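Local coordinates for CDA peptide synthetase I (Streptomyces coelicolor, PDB 5DU9), which belongs to the peptide synthetases and is represented here by its condensation domain, a mixed alpha/beta fold, at residues 50-55 / 171-176; 103-108 / 142-147; 137-142 / 151-156. The protein carries 1 engineered substitution. All coordinates share one frame; numbering follows the deposited sequence.

Contact 1: residues 50-55 / 171-176; sequences SRALRL and ERLAEV
Val176 meets helix 50-55 through one branch, CG1, which reaches both Ala52 and Leu55. With CG1 anti to the backbone N (chi1 177°), Val176 brings that methyl within 3.7 Å of Ala52 CA and 3.6 Å of Leu55 CD1. Leu55 runs obliquely across the valine, and its CD1 does the touching. One turn before Val176 on helix 171-176, Leu173 turns only the end of its side chain to the contact: Leu173 CD1 lies against the backbone between Ala52 and Leu53, 3.8 Å from Leu53 CA. Ala52 points its CB at the other helix, where the axes of the two short segments are 8.7 Å apart at their closest.

The border of this apolar patch is polar. Val176 CG2 sits 3.4 Å above the plane of the Arg172 guanidinium, over its centre, while Glu175 and a water occupy the edge of that group. Arg172 NH1 forms a salt bridge with Glu175 OE1 at 2.9 Å, and Pro187 O accepts a further bond from NH1. The water accepts from Arg172 NH2 and donates to Leu55 O, joining the helices. This is ordinary apolar helix-helix packing, with the segment directions 126° apart, joining helices 46-58 and 163-182 on one face of the domain's mixed sheet.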
ATOM      1  N   SER A  50      10.164 -10.181 -20.942  1.00 29.35           N
ATOM      2  CA  SER A  50       8.824 -10.343 -21.493  1.00 29.11           C
ATOM      3  C   SER A  50       8.369 -11.796 -21.351  1.00 33.85           C
ATOM      4  O   SER A  50       7.223 -12.069 -20.987  1.00 28.37           O
ATOM      5  CB  SER A  50       8.794  -9.905 -22.960  1.00 28.39           C
ATOM      6  OG  SER A  50       7.512 -10.109 -23.527  1.00 45.16           O
ATOM      7  N   ARG A  51       9.275 -12.728 -21.627  1.00 32.30           N
ATOM      8  CA  ARG A  51       8.992 -14.147 -21.437  1.00 34.33           C
ATOM      9  C   ARG A  51       8.772 -14.445 -19.957  1.00 29.79           C
ATOM     10  O   ARG A  51       7.865 -15.195 -19.589  1.00 30.79           O
ATOM     11  CB  ARG A  51      10.132 -15.006 -21.988  1.00 34.60           C
ATOM     12  N   ALA A  52       9.602 -13.840 -19.111  1.00 28.05           N
ATOM     13  CA  ALA A  52       9.506 -14.031 -17.667  1.00 31.09           C
ATOM     14  C   ALA A  52       8.176 -13.515 -17.125  1.00 32.14           C
ATOM     15  O   ALA A  52       7.596 -14.112 -16.215  1.00 26.82           O
ATOM     16  CB  ALA A  52      10.661 -13.339 -16.964  1.00 29.75           C
ATOM     17  N   LEU A  53       7.698 -12.403 -17.674  1.00 25.68           N
ATOM     18  CA  LEU A  53       6.416 -11.856 -17.246  1.00 22.05           C
ATOM     19  C   LEU A  53       5.296 -12.836 -17.565  1.00 26.34           C
ATOM     20  O   LEU A  53       4.398 -13.051 -16.755  1.00 26.19           O
ATOM     21  CB  LEU A  53       6.132 -10.506 -17.915  1.00 22.23           C
ATOM     22  CG  LEU A  53       4.784  -9.876 -17.530  1.00 20.41           C
ATOM     23  CD1 LEU A  53       4.696  -9.641 -16.027  1.00 20.71           C
ATOM     24  CD2 LEU A  53       4.534  -8.578 -18.278  1.00 22.61           C
ATOM     25  N   ARG A  54       5.360 -13.435 -18.748  1.00 28.78           N
ATOM     26  CA  ARG A  54       4.322 -14.362 -19.178  1.00 25.65           C
ATOM     27  C   ARG A  54       4.251 -15.557 -18.234  1.00 26.37           C
ATOM     28  O   ARG A  54       3.165 -15.956 -17.817  1.00 28.05           O
ATOM     29  CB  ARG A  54       4.571 -14.823 -20.615  1.00 29.14           C
ATOM     30  CG  ARG A  54       3.386 -15.557 -21.220  1.00 40.85           C
ATOM     31  CD  ARG A  54       3.506 -15.694 -22.728  1.00 44.69           C
ATOM     32  NE  ARG A  54       2.392 -16.456 -23.289  1.00 58.96           N
ATOM     33  CZ  ARG A  54       1.220 -15.936 -23.646  1.00 53.00           C
ATOM     34  NH1 ARG A  54       0.986 -14.636 -23.512  1.00 40.08           N
ATOM     35  NH2 ARG A  54       0.275 -16.721 -24.143  1.00 62.33           N
ATOM     36  N   LEU A  55       5.410 -16.109 -17.888  1.00 28.39           N
ATOM     37  CA  LEU A  55       5.475 -17.240 -16.966  1.00 27.55           C
ATOM     38  C   LEU A  55       4.991 -16.838 -15.580  1.00 28.59           C
ATOM     39  O   LEU A  55       4.311 -17.606 -14.900  1.00 28.38           O
ATOM     40  CB  LEU A  55       6.902 -17.781 -16.877  1.00 30.66           C
ATOM     41  CG  LEU A  55       7.473 -18.432 -18.138  1.00 32.35           C
ATOM     42  CD1 LEU A  55       8.958 -18.705 -17.958  1.00 39.09           C
ATOM     43  CD2 LEU A  55       6.730 -19.715 -18.465  1.00 39.19           C
ATOM     44  N   GLU A 171       9.439 -10.370  -6.708  1.00 18.44           N
ATOM     45  CA  GLU A 171      10.381 -11.423  -6.356  1.00 20.35           C
ATOM     46  C   GLU A 171      10.266 -12.602  -7.314  1.00 20.16           C
ATOM     47  O   GLU A 171      11.273 -13.162  -7.740  1.00 22.75           O
ATOM     48  CB  GLU A 171      10.159 -11.898  -4.917  1.00 22.63           C
ATOM     49  CG  GLU A 171      10.591 -10.894  -3.858  1.00 30.43           C
ATOM     50  CD  GLU A 171      10.911 -11.536  -2.521  1.00 50.62           C
ATOM     51  OE1 GLU A 171      10.498 -12.693  -2.294  1.00 48.62           O
ATOM     52  OE2 GLU A 171      11.577 -10.879  -1.693  1.00 54.49           O
ATOM     53  N   ARG A 172       9.037 -12.981  -7.652  1.00 19.52           N
ATOM     54  CA  ARG A 172       8.819 -14.100  -8.565  1.00 22.91           C
ATOM     55  C   ARG A 172       9.309 -13.753  -9.969  1.00 22.61           C
ATOM     56  O   ARG A 172       9.941 -14.575 -10.640  1.00 24.49           O
ATOM     57  CB  ARG A 172       7.339 -14.491  -8.600  1.00 21.94           C
ATOM     58  CG  ARG A 172       6.993 -15.555  -9.634  1.00 21.38           C
ATOM     59  CD  ARG A 172       7.809 -16.823  -9.440  1.00 23.55           C
ATOM     60  NE  ARG A 172       7.444 -17.863 -10.399  1.00 25.10           N
ATOM     61  CZ  ARG A 172       8.147 -18.972 -10.606  1.00 27.40           C
ATOM     62  NH1 ARG A 172       9.264 -19.194  -9.927  1.00 29.75           N
ATOM     63  NH2 ARG A 172       7.737 -19.860 -11.501  1.00 29.37           N
ATOM     64  N   LEU A 173       9.008 -12.535 -10.409  1.00 19.94           N
ATOM     65  CA  LEU A 173       9.433 -12.068 -11.724  1.00 20.18           C
ATOM     66  C   LEU A 173      10.943 -12.171 -11.870  1.00 21.63           C
ATOM     67  O   LEU A 173      11.450 -12.681 -12.872  1.00 24.38           O
ATOM     68  CB  LEU A 173       8.989 -10.623 -11.953  1.00 20.80           C
ATOM     69  CG  LEU A 173       9.393 -10.008 -13.295  1.00 23.41           C
ATOM     70  CD1 LEU A 173       8.629 -10.663 -14.432  1.00 23.09           C
ATOM     71  CD2 LEU A 173       9.164  -8.506 -13.291  1.00 24.22           C
ATOM     72  N   ALA A 174      11.660 -11.679 -10.866  1.00 21.84           N
ATOM     73  CA  ALA A 174      13.118 -11.711 -10.885  1.00 24.33           C
ATOM     74  C   ALA A 174      13.633 -13.145 -10.888  1.00 30.35           C
ATOM     75  O   ALA A 174      14.571 -13.471 -11.611  1.00 30.90           O
ATOM     76  CB  ALA A 174      13.676 -10.951  -9.698  1.00 25.48           C
ATOM     77  N   GLU A 175      13.007 -14.000 -10.086  1.00 24.94           N
ATOM     78  CA  GLU A 175      13.399 -15.402 -10.000  1.00 27.43           C
ATOM     79  C   GLU A 175      13.320 -16.085 -11.361  1.00 30.46           C
ATOM     80  O   GLU A 175      14.239 -16.801 -11.760  1.00 32.23           O
ATOM     81  CB  GLU A 175      12.511 -16.140  -8.995  1.00 27.59           C
ATOM     82  CG  GLU A 175      12.932 -17.575  -8.733  1.00 35.29           C
ATOM     83  CD  GLU A 175      12.059 -18.253  -7.698  1.00 38.98           C
ATOM     84  OE1 GLU A 175      10.821 -18.101  -7.774  1.00 36.46           O
ATOM     85  OE2 GLU A 175      12.610 -18.931  -6.806  1.00 42.69           O
ATOM     86  N   VAL A 176      12.218 -15.861 -12.071  1.00 27.48           N
ATOM     87  CA  VAL A 176      12.035 -16.446 -13.397  1.00 30.97           C
ATOM     88  C   VAL A 176      13.041 -15.860 -14.386  1.00 32.08           C
ATOM     89  O   VAL A 176      13.621 -16.586 -15.191  1.00 33.73           O
ATOM     90  CB  VAL A 176      10.598 -16.223 -13.918  1.00 31.85           C
ATOM     91  CG1 VAL A 176      10.432 -16.781 -15.327  1.00 33.27           C
ATOM     92  CG2 VAL A 176       9.587 -16.873 -12.980  1.00 26.69           C
TER
HETATM   93  O   HOH W   1       5.090 -18.822 -12.418  1.00 32.63           O

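Contact 2: residues 103-108 / 142-147; sequences LRHIDL and LFTLGG
Strands 103-107 and 142-146 run parallel, 17° apart in direction, and their backbones are linked by a ladder in which Leu142 N, Ile106 N, Thr144 N and Leu108 N donate in turn to Arg104 O, Leu142 O, Ile106 O and Thr144 O. The first of these, Leu142 N to Arg104 O, is nearly straight, whereas the last, from Leu108 N, bends to 137° where the first strand gives way to loop.

On the face carrying His105 and Thr144, the edge of the imidazole is directed at the threonine hydroxyl. Having CG anti to the backbone N (chi1 -177°), His105 is placed so that its NE2 and Thr144 OG1 share a 2.7 Å hydrogen bond in which either may donate. Leu142 O also lies at that edge, 3.4 Å from His105 CD2. Asp107 OD1 passes 3.7 Å from Thr144 CB, but its hydrogen bond goes to Ser109 OG.

On the face of Ile106 and Phe143 the contacts are apolar. Ile106 runs beside the phenyl ring of Phe143, with Ile106 CD1 3.5 Å from Phe143 CE1. Leu108 CD1 reaches the same ring at Phe143 CD1, 3.7 Å away, and Trp121 of helix 114-126 meets Phe143 edge-to-face. Parallel neighbours with the connecting helix 114-126 packed over one face make up a beta-alpha-beta unit, strand 103-107 forming the outer edge of the sheet.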
ATOM      1  N   LEU A 103       4.431  -6.871 -21.852  1.00 24.83           N
ATOM      2  CA  LEU A 103       5.445  -6.026 -21.240  1.00 24.73           C
ATOM      3  C   LEU A 103       5.895  -4.992 -22.259  1.00 27.98           C
ATOM      4  O   LEU A 103       6.572  -5.318 -23.240  1.00 27.70           O
ATOM      5  CB  LEU A 103       6.639  -6.844 -20.750  1.00 26.03           C
ATOM      6  CG  LEU A 103       7.781  -6.007 -20.163  1.00 23.44           C
ATOM      7  CD1 LEU A 103       7.326  -5.262 -18.920  1.00 22.12           C
ATOM      8  CD2 LEU A 103       8.981  -6.883 -19.856  1.00 24.37           C
ATOM      9  N   ARG A 104       5.504  -3.745 -22.038  1.00 22.09           N
ATOM     10  CA  ARG A 104       5.923  -2.670 -22.919  1.00 27.09           C
ATOM     11  C   ARG A 104       7.395  -2.364 -22.684  1.00 28.81           C
ATOM     12  O   ARG A 104       7.885  -2.469 -21.559  1.00 24.27           O
ATOM     13  CB  ARG A 104       5.087  -1.411 -22.690  1.00 28.36           C
ATOM     14  CG  ARG A 104       3.599  -1.575 -22.940  1.00 29.41           C
ATOM     15  CD  ARG A 104       2.896  -0.233 -22.808  1.00 35.02           C
ATOM     16  NE  ARG A 104       1.439  -0.348 -22.865  1.00 30.54           N
ATOM     17  CZ  ARG A 104       0.715  -0.274 -23.977  1.00 25.17           C
ATOM     18  NH1 ARG A 104       1.299  -0.094 -25.154  1.00 34.53           N
ATOM     19  NH2 ARG A 104      -0.605  -0.386 -23.915  1.00 50.87           N
ATOM     20  N   HIS A 105       8.095  -2.002 -23.752  1.00 25.25           N
ATOM     21  CA  HIS A 105       9.435  -1.441 -23.634  1.00 28.03           C
ATOM     22  C   HIS A 105       9.435  -0.017 -24.152  1.00 26.56           C
ATOM     23  O   HIS A 105       9.219   0.223 -25.340  1.00 29.07           O
ATOM     24  CB  HIS A 105      10.469  -2.257 -24.399  1.00 28.56           C
ATOM     25  CG  HIS A 105      11.865  -1.744 -24.232  1.00 36.18           C
ATOM     26  ND1 HIS A 105      12.840  -1.890 -25.194  1.00 43.70           N
ATOM     27  CD2 HIS A 105      12.446  -1.075 -23.206  1.00 30.89           C
ATOM     28  CE1 HIS A 105      13.962  -1.336 -24.770  1.00 36.85           C
ATOM     29  NE2 HIS A 105      13.750  -0.835 -23.566  1.00 32.33           N
ATOM     30  N   ILE A 106       9.677   0.919 -23.246  1.00 26.43           N
ATOM     31  CA  ILE A 106       9.730   2.330 -23.584  1.00 26.09           C
ATOM     32  C   ILE A 106      11.154   2.828 -23.385  1.00 27.34           C
ATOM     33  O   ILE A 106      11.616   2.978 -22.255  1.00 25.72           O
ATOM     34  CB  ILE A 106       8.744   3.141 -22.732  1.00 28.33           C
ATOM     35  CG1 ILE A 106       7.320   2.635 -22.989  1.00 40.78           C
ATOM     36  CG2 ILE A 106       8.854   4.629 -23.053  1.00 31.26           C
ATOM     37  CD1 ILE A 106       6.265   3.253 -22.114  1.00 38.25           C
ATOM     38  N   ASP A 107      11.843   3.066 -24.495  1.00 31.19           N
ATOM     39  CA  ASP A 107      13.232   3.495 -24.466  1.00 30.05           C
ATOM     40  C   ASP A 107      13.313   5.014 -24.357  1.00 30.50           C
ATOM     41  O   ASP A 107      13.128   5.726 -25.340  1.00 32.11           O
ATOM     42  CB  ASP A 107      13.965   3.002 -25.717  1.00 35.96           C
ATOM     43  CG  ASP A 107      15.464   3.248 -25.658  1.00 40.76           C
ATOM     44  OD1 ASP A 107      15.925   3.952 -24.737  1.00 36.58           O
ATOM     45  OD2 ASP A 107      16.184   2.740 -26.543  1.00 45.81           O
ATOM     46  N   LEU A 108      13.588   5.496 -23.150  1.00 29.64           N
ATOM     47  CA  LEU A 108      13.754   6.924 -22.913  1.00 30.02           C
ATOM     48  C   LEU A 108      15.234   7.291 -22.825  1.00 34.66           C
ATOM     49  O   LEU A 108      15.585   8.395 -22.411  1.00 35.34           O
ATOM     50  CB  LEU A 108      13.019   7.336 -21.636  1.00 28.03           C
ATOM     51  CG  LEU A 108      11.508   7.080 -21.657  1.00 28.61           C
ATOM     52  CD1 LEU A 108      10.883   7.338 -20.294  1.00 30.53           C
ATOM     53  CD2 LEU A 108      10.829   7.933 -22.722  1.00 34.46           C
ATOM     54  N   LEU A 142       8.523  -1.666 -19.031  1.00 19.58           N
ATOM     55  CA  LEU A 142       9.940  -1.540 -18.730  1.00 24.91           C
ATOM     56  C   LEU A 142      10.457  -0.286 -19.414  1.00 23.51           C
ATOM     57  O   LEU A 142      10.383  -0.170 -20.635  1.00 23.53           O
ATOM     58  CB  LEU A 142      10.717  -2.769 -19.207  1.00 24.10           C
ATOM     59  CG  LEU A 142      12.232  -2.726 -18.983  1.00 28.03           C
ATOM     60  CD1 LEU A 142      12.559  -2.820 -17.497  1.00 27.54           C
ATOM     61  CD2 LEU A 142      12.928  -3.827 -19.765  1.00 28.97           C
ATOM     62  N   PHE A 143      10.953   0.657 -18.622  1.00 20.76           N
ATOM     63  CA  PHE A 143      11.568   1.861 -19.161  1.00 25.14           C
ATOM     64  C   PHE A 143      13.084   1.718 -19.183  1.00 25.33           C
ATOM     65  O   PHE A 143      13.675   1.236 -18.219  1.00 25.95           O
ATOM     66  CB  PHE A 143      11.187   3.089 -18.334  1.00 22.91           C
ATOM     67  CG  PHE A 143       9.720   3.393 -18.330  1.00 20.28           C
ATOM     68  CD1 PHE A 143       9.173   4.240 -19.282  1.00 22.85           C
ATOM     69  CD2 PHE A 143       8.886   2.846 -17.368  1.00 18.73           C
ATOM     70  CE1 PHE A 143       7.824   4.528 -19.276  1.00 24.32           C
ATOM     71  CE2 PHE A 143       7.535   3.134 -17.361  1.00 22.75           C
ATOM     72  CZ  PHE A 143       7.006   3.977 -18.315  1.00 20.96           C
ATOM     73  N   THR A 144      13.699   2.124 -20.289  1.00 27.83           N
ATOM     74  CA  THR A 144      15.144   2.318 -20.344  1.00 27.18           C
ATOM     75  C   THR A 144      15.410   3.803 -20.120  1.00 30.02           C
ATOM     76  O   THR A 144      14.848   4.645 -20.821  1.00 31.14           O
ATOM     77  CB  THR A 144      15.741   1.860 -21.687  1.00 28.91           C
ATOM     78  OG1 THR A 144      15.438   0.476 -21.904  1.00 33.10           O
ATOM     79  CG2 THR A 144      17.254   2.054 -21.703  1.00 29.96           C
ATOM     80  N   LEU A 145      16.260   4.124 -19.147  1.00 30.73           N
ATOM     81  CA  LEU A 145      16.454   5.515 -18.730  1.00 28.06           C
ATOM     82  C   LEU A 145      17.798   6.122 -19.113  1.00 35.38           C
ATOM     83  O   LEU A 145      18.037   7.305 -18.862  1.00 54.82           O
ATOM     84  CB  LEU A 145      16.293   5.625 -17.217  1.00 26.87           C
ATOM     85  CG  LEU A 145      14.953   5.173 -16.640  1.00 26.42           C
ATOM     86  CD1 LEU A 145      14.939   5.418 -15.140  1.00 29.30           C
ATOM     87  CD2 LEU A 145      13.789   5.884 -17.314  1.00 28.43           C
ATOM     88  N   GLY A 146      18.678   5.327 -19.705  1.00 30.80           N
ATOM     89  CA  GLY A 146      20.019   5.804 -19.999  1.00 45.72           C
ATOM     90  C   GLY A 146      20.943   5.550 -18.823  1.00 47.26           C
ATOM     91  O   GLY A 146      20.491   5.423 -17.684  1.00 40.02           O
ATOM     92  N   GLY A 147      22.242   5.480 -19.095  1.00 39.62           N
ATOM     93  CA  GLY A 147      23.200   5.067 -18.088  1.00 42.79           C
ATOM     94  C   GLY A 147      23.016   3.601 -17.740  1.00 39.23           C
ATOM     95  O   GLY A 147      23.570   3.113 -16.757  1.00 38.37           O
TER

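Contact 3: residues 137-142 / 151-156; sequences LSSHAL and LYYLGV
Leu151 lies near the start of the return strand 149-157 of a beta hairpin with 138-146, and its carbonyl O receives a CA-H...O contact from Leu142 CA. The strands are antiparallel, at 168° between their directions. Tyr152 follows on the face shared with His140. Its CG is anti to the backbone N (chi1 -171°), which carries the phenol along the sheet until OH meets the edge of the imidazole at ND1. The 2.8 Å hydrogen bond between Tyr152 OH and His140 ND1 is bent (141°), and either could donate. Over one face of the phenol ring, offset toward the rim, lies Ala141 O.

Tyr153 is turned to the other face, beside Ser139 and Ala141. Tyr153 N donates to Ala141 O at 2.8 Å, and Tyr153 O accepts from Ala141 N. Tyr153 OH and Ser139 OG each bond to a different carboxylate oxygen of Asp125, tying this face to helix 114-126.

Leu154 flanks the imidazole of His140; Leu154 CD1 comes 3.4 Å from His140 CE1. Gly155 pairs with Ser139 by two backbone bonds, Ser139 N to Gly155 O and Gly155 N to Ser139 O, and Gly155 N lies over one face of the Tyr153 ring, 3.6 Å above the plane and offset toward the rim. Val156 packs CG1 on Ser138 CB at 4.0 Å. The imidazole of His140 is held at both nitrogens: while ND1 meets the tyrosine, His140 NE2 shares a 2.8 Å hydrogen bond with Ser138 OG.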
ATOM      1  N   LEU A 137      -5.912  -7.727 -14.944  1.00 17.96           N
ATOM      2  CA  LEU A 137      -6.164  -6.364 -14.503  1.00 16.76           C
ATOM      3  C   LEU A 137      -4.873  -5.697 -14.054  1.00 16.35           C
ATOM      4  O   LEU A 137      -4.748  -5.225 -12.924  1.00 15.18           O
ATOM      5  CB  LEU A 137      -7.204  -6.368 -13.388  1.00 15.46           C
ATOM      6  CG  LEU A 137      -8.575  -6.798 -13.917  1.00 17.45           C
ATOM      7  CD1 LEU A 137      -9.457  -7.352 -12.815  1.00 18.76           C
ATOM      8  CD2 LEU A 137      -9.264  -5.633 -14.612  1.00 21.47           C
ATOM      9  N   SER A 138      -3.907  -5.666 -14.960  1.00 17.51           N
ATOM     10  CA  SER A 138      -2.641  -5.016 -14.678  1.00 16.48           C
ATOM     11  C   SER A 138      -2.033  -4.448 -15.948  1.00 15.40           C
ATOM     12  O   SER A 138      -2.479  -4.744 -17.062  1.00 16.62           O
ATOM     13  CB  SER A 138      -1.671  -5.990 -14.003  1.00 15.95           C
ATOM     14  OG  SER A 138      -1.338  -7.069 -14.858  1.00 18.29           O
ATOM     15  N   SER A 139      -1.012  -3.621 -15.755  1.00 15.93           N
ATOM     16  CA  SER A 139      -0.327  -2.935 -16.835  1.00 17.37           C
ATOM     17  C   SER A 139       1.160  -2.933 -16.509  1.00 16.12           C
ATOM     18  O   SER A 139       1.547  -2.567 -15.402  1.00 18.49           O
ATOM     19  CB  SER A 139      -0.865  -1.511 -16.989  1.00 17.47           C
ATOM     20  OG  SER A 139      -0.222  -0.819 -18.042  1.00 22.40           O
ATOM     21  N   HIS A 140       1.981  -3.351 -17.469  1.00 17.90           N
ATOM     22  CA  HIS A 140       3.407  -3.547 -17.234  1.00 15.90           C
ATOM     23  C   HIS A 140       4.241  -2.810 -18.265  1.00 18.48           C
ATOM     24  O   HIS A 140       3.992  -2.911 -19.466  1.00 19.00           O
ATOM     25  CB  HIS A 140       3.752  -5.036 -17.267  1.00 19.79           C
ATOM     26  CG  HIS A 140       2.954  -5.861 -16.308  1.00 18.14           C
ATOM     27  ND1 HIS A 140       3.495  -6.394 -15.157  1.00 19.23           N
ATOM     28  CD2 HIS A 140       1.655  -6.243 -16.325  1.00 18.86           C
ATOM     29  CE1 HIS A 140       2.564  -7.071 -14.510  1.00 19.55           C
ATOM     30  NE2 HIS A 140       1.439  -6.993 -15.196  1.00 18.29           N
ATOM     31  N   ALA A 141       5.236  -2.070 -17.789  1.00 16.81           N
ATOM     32  CA  ALA A 141       6.157  -1.384 -18.685  1.00 19.92           C
ATOM     33  C   ALA A 141       7.575  -1.395 -18.140  1.00 20.72           C
ATOM     34  O   ALA A 141       7.797  -1.176 -16.950  1.00 20.63           O
ATOM     35  CB  ALA A 141       5.698   0.047 -18.922  1.00 20.23           C
ATOM     36  N   LEU A 142       8.523  -1.666 -19.031  1.00 19.58           N
ATOM     37  CA  LEU A 142       9.940  -1.540 -18.730  1.00 24.91           C
ATOM     38  C   LEU A 142      10.457  -0.286 -19.414  1.00 23.51           C
ATOM     39  O   LEU A 142      10.383  -0.170 -20.635  1.00 23.53           O
ATOM     40  CB  LEU A 142      10.717  -2.769 -19.207  1.00 24.10           C
ATOM     41  CG  LEU A 142      12.232  -2.726 -18.983  1.00 28.03           C
ATOM     42  CD1 LEU A 142      12.559  -2.820 -17.497  1.00 27.54           C
ATOM     43  CD2 LEU A 142      12.928  -3.827 -19.765  1.00 28.97           C
ATOM     44  N   LEU A 151      13.531   1.138 -15.282  1.00 20.26           N
ATOM     45  CA  LEU A 151      12.410   1.281 -14.370  1.00 23.30           C
ATOM     46  C   LEU A 151      11.329   0.307 -14.802  1.00 20.10           C
ATOM     47  O   LEU A 151      10.914   0.319 -15.960  1.00 21.01           O
ATOM     48  CB  LEU A 151      11.887   2.723 -14.369  1.00 25.22           C
ATOM     49  CG  LEU A 151      10.849   3.097 -13.309  1.00 31.99           C
ATOM     50  CD1 LEU A 151      10.949   4.577 -12.982  1.00 43.26           C
ATOM     51  CD2 LEU A 151       9.437   2.760 -13.774  1.00 28.34           C
ATOM     52  N   TYR A 152      10.897  -0.548 -13.879  1.00 18.17           N
ATOM     53  CA  TYR A 152       9.795  -1.466 -14.145  1.00 20.32           C
ATOM     54  C   TYR A 152       8.545  -0.958 -13.455  1.00 20.02           C
ATOM     55  O   TYR A 152       8.517  -0.857 -12.232  1.00 17.72           O
ATOM     56  CB  TYR A 152      10.112  -2.884 -13.658  1.00 18.41           C
ATOM     57  CG  TYR A 152       9.088  -3.902 -14.114  1.00 18.90           C
ATOM     58  CD1 TYR A 152       7.829  -3.970 -13.526  1.00 21.99           C
ATOM     59  CD2 TYR A 152       9.374  -4.782 -15.149  1.00 25.26           C
ATOM     60  CE1 TYR A 152       6.889  -4.890 -13.954  1.00 17.31           C
ATOM     61  CE2 TYR A 152       8.443  -5.706 -15.577  1.00 23.62           C
ATOM     62  CZ  TYR A 152       7.203  -5.754 -14.977  1.00 22.97           C
ATOM     63  OH  TYR A 152       6.273  -6.670 -15.409  1.00 21.16           O
ATOM     64  N   TYR A 153       7.515  -0.654 -14.242  1.00 16.67           N
ATOM     65  CA  TYR A 153       6.241  -0.176 -13.715  1.00 16.77           C
ATOM     66  C   TYR A 153       5.213  -1.289 -13.638  1.00 14.40           C
ATOM     67  O   TYR A 153       4.951  -1.979 -14.620  1.00 15.96           O
ATOM     68  CB  TYR A 153       5.701   0.961 -14.584  1.00 17.79           C
ATOM     69  CG  TYR A 153       4.235   1.298 -14.361  1.00 15.27           C
ATOM     70  CD1 TYR A 153       3.804   1.904 -13.187  1.00 17.58           C
ATOM     71  CD2 TYR A 153       3.290   1.035 -15.343  1.00 20.43           C
ATOM     72  CE1 TYR A 153       2.471   2.224 -12.993  1.00 15.55           C
ATOM     73  CE2 TYR A 153       1.954   1.352 -15.158  1.00 19.33           C
ATOM     74  CZ  TYR A 153       1.552   1.952 -13.985  1.00 19.13           C
ATOM     75  OH  TYR A 153       0.220   2.269 -13.810  1.00 19.71           O
ATOM     76  N   LEU A 154       4.633  -1.438 -12.453  1.00 15.54           N
ATOM     77  CA  LEU A 154       3.537  -2.363 -12.217  1.00 13.56           C
ATOM     78  C   LEU A 154       2.285  -1.572 -11.874  1.00 13.37           C
ATOM     79  O   LEU A 154       2.161  -1.036 -10.771  1.00 15.50           O
ATOM     80  CB  LEU A 154       3.877  -3.336 -11.085  1.00 14.06           C
ATOM     81  CG  LEU A 154       2.737  -4.242 -10.606  1.00 17.25           C
ATOM     82  CD1 LEU A 154       2.275  -5.176 -11.708  1.00 16.74           C
ATOM     83  CD2 LEU A 154       3.164  -5.030  -9.376  1.00 19.73           C
ATOM     84  N   GLY A 155       1.373  -1.490 -12.838  1.00 12.57           N
ATOM     85  CA  GLY A 155       0.087  -0.854 -12.631  1.00 15.31           C
ATOM     86  C   GLY A 155      -0.942  -1.944 -12.450  1.00 14.24           C
ATOM     87  O   GLY A 155      -0.907  -2.953 -13.149  1.00 14.23           O
ATOM     88  N   VAL A 156      -1.856  -1.752 -11.507  1.00 13.43           N
ATOM     89  CA  VAL A 156      -2.871  -2.756 -11.237  1.00 14.26           C
ATOM     90  C   VAL A 156      -4.198  -2.107 -10.921  1.00 14.85           C
ATOM     91  O   VAL A 156      -4.274  -0.905 -10.658  1.00 14.70           O
ATOM     92  CB  VAL A 156      -2.479  -3.670 -10.051  1.00 13.84           C
ATOM     93  CG1 VAL A 156      -1.170  -4.400 -10.333  1.00 15.70           C
ATOM     94  CG2 VAL A 156      -2.375  -2.867  -8.750  1.00 14.38           C
TER

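How the contacts relate
Contacts 2 and 3 are adjacent strand pairs of one mixed sheet: strand 138-146 lies between 103-107 and 149-157, Leu142 belongs to both contacts, and their centres are about 12 Å apart. Along the chain their segments alternate, and both are nested in the loop closed by contact 1. That helix pair covers the sheet: the centres of contacts 1 and 3 are about 13 Å apart, and those of contacts 1 and 2 about 17 Å apart. Leu53 touches both other contacts: Leu53 CD1 lies 3.4 Å from Tyr152 OH, and Leu53 CD2 lies 3.7 Å from Leu103 CB. Helix 114-126 covers the opposite face, so the three contacts together describe a layered alpha/beta/alpha part of the condensation domain.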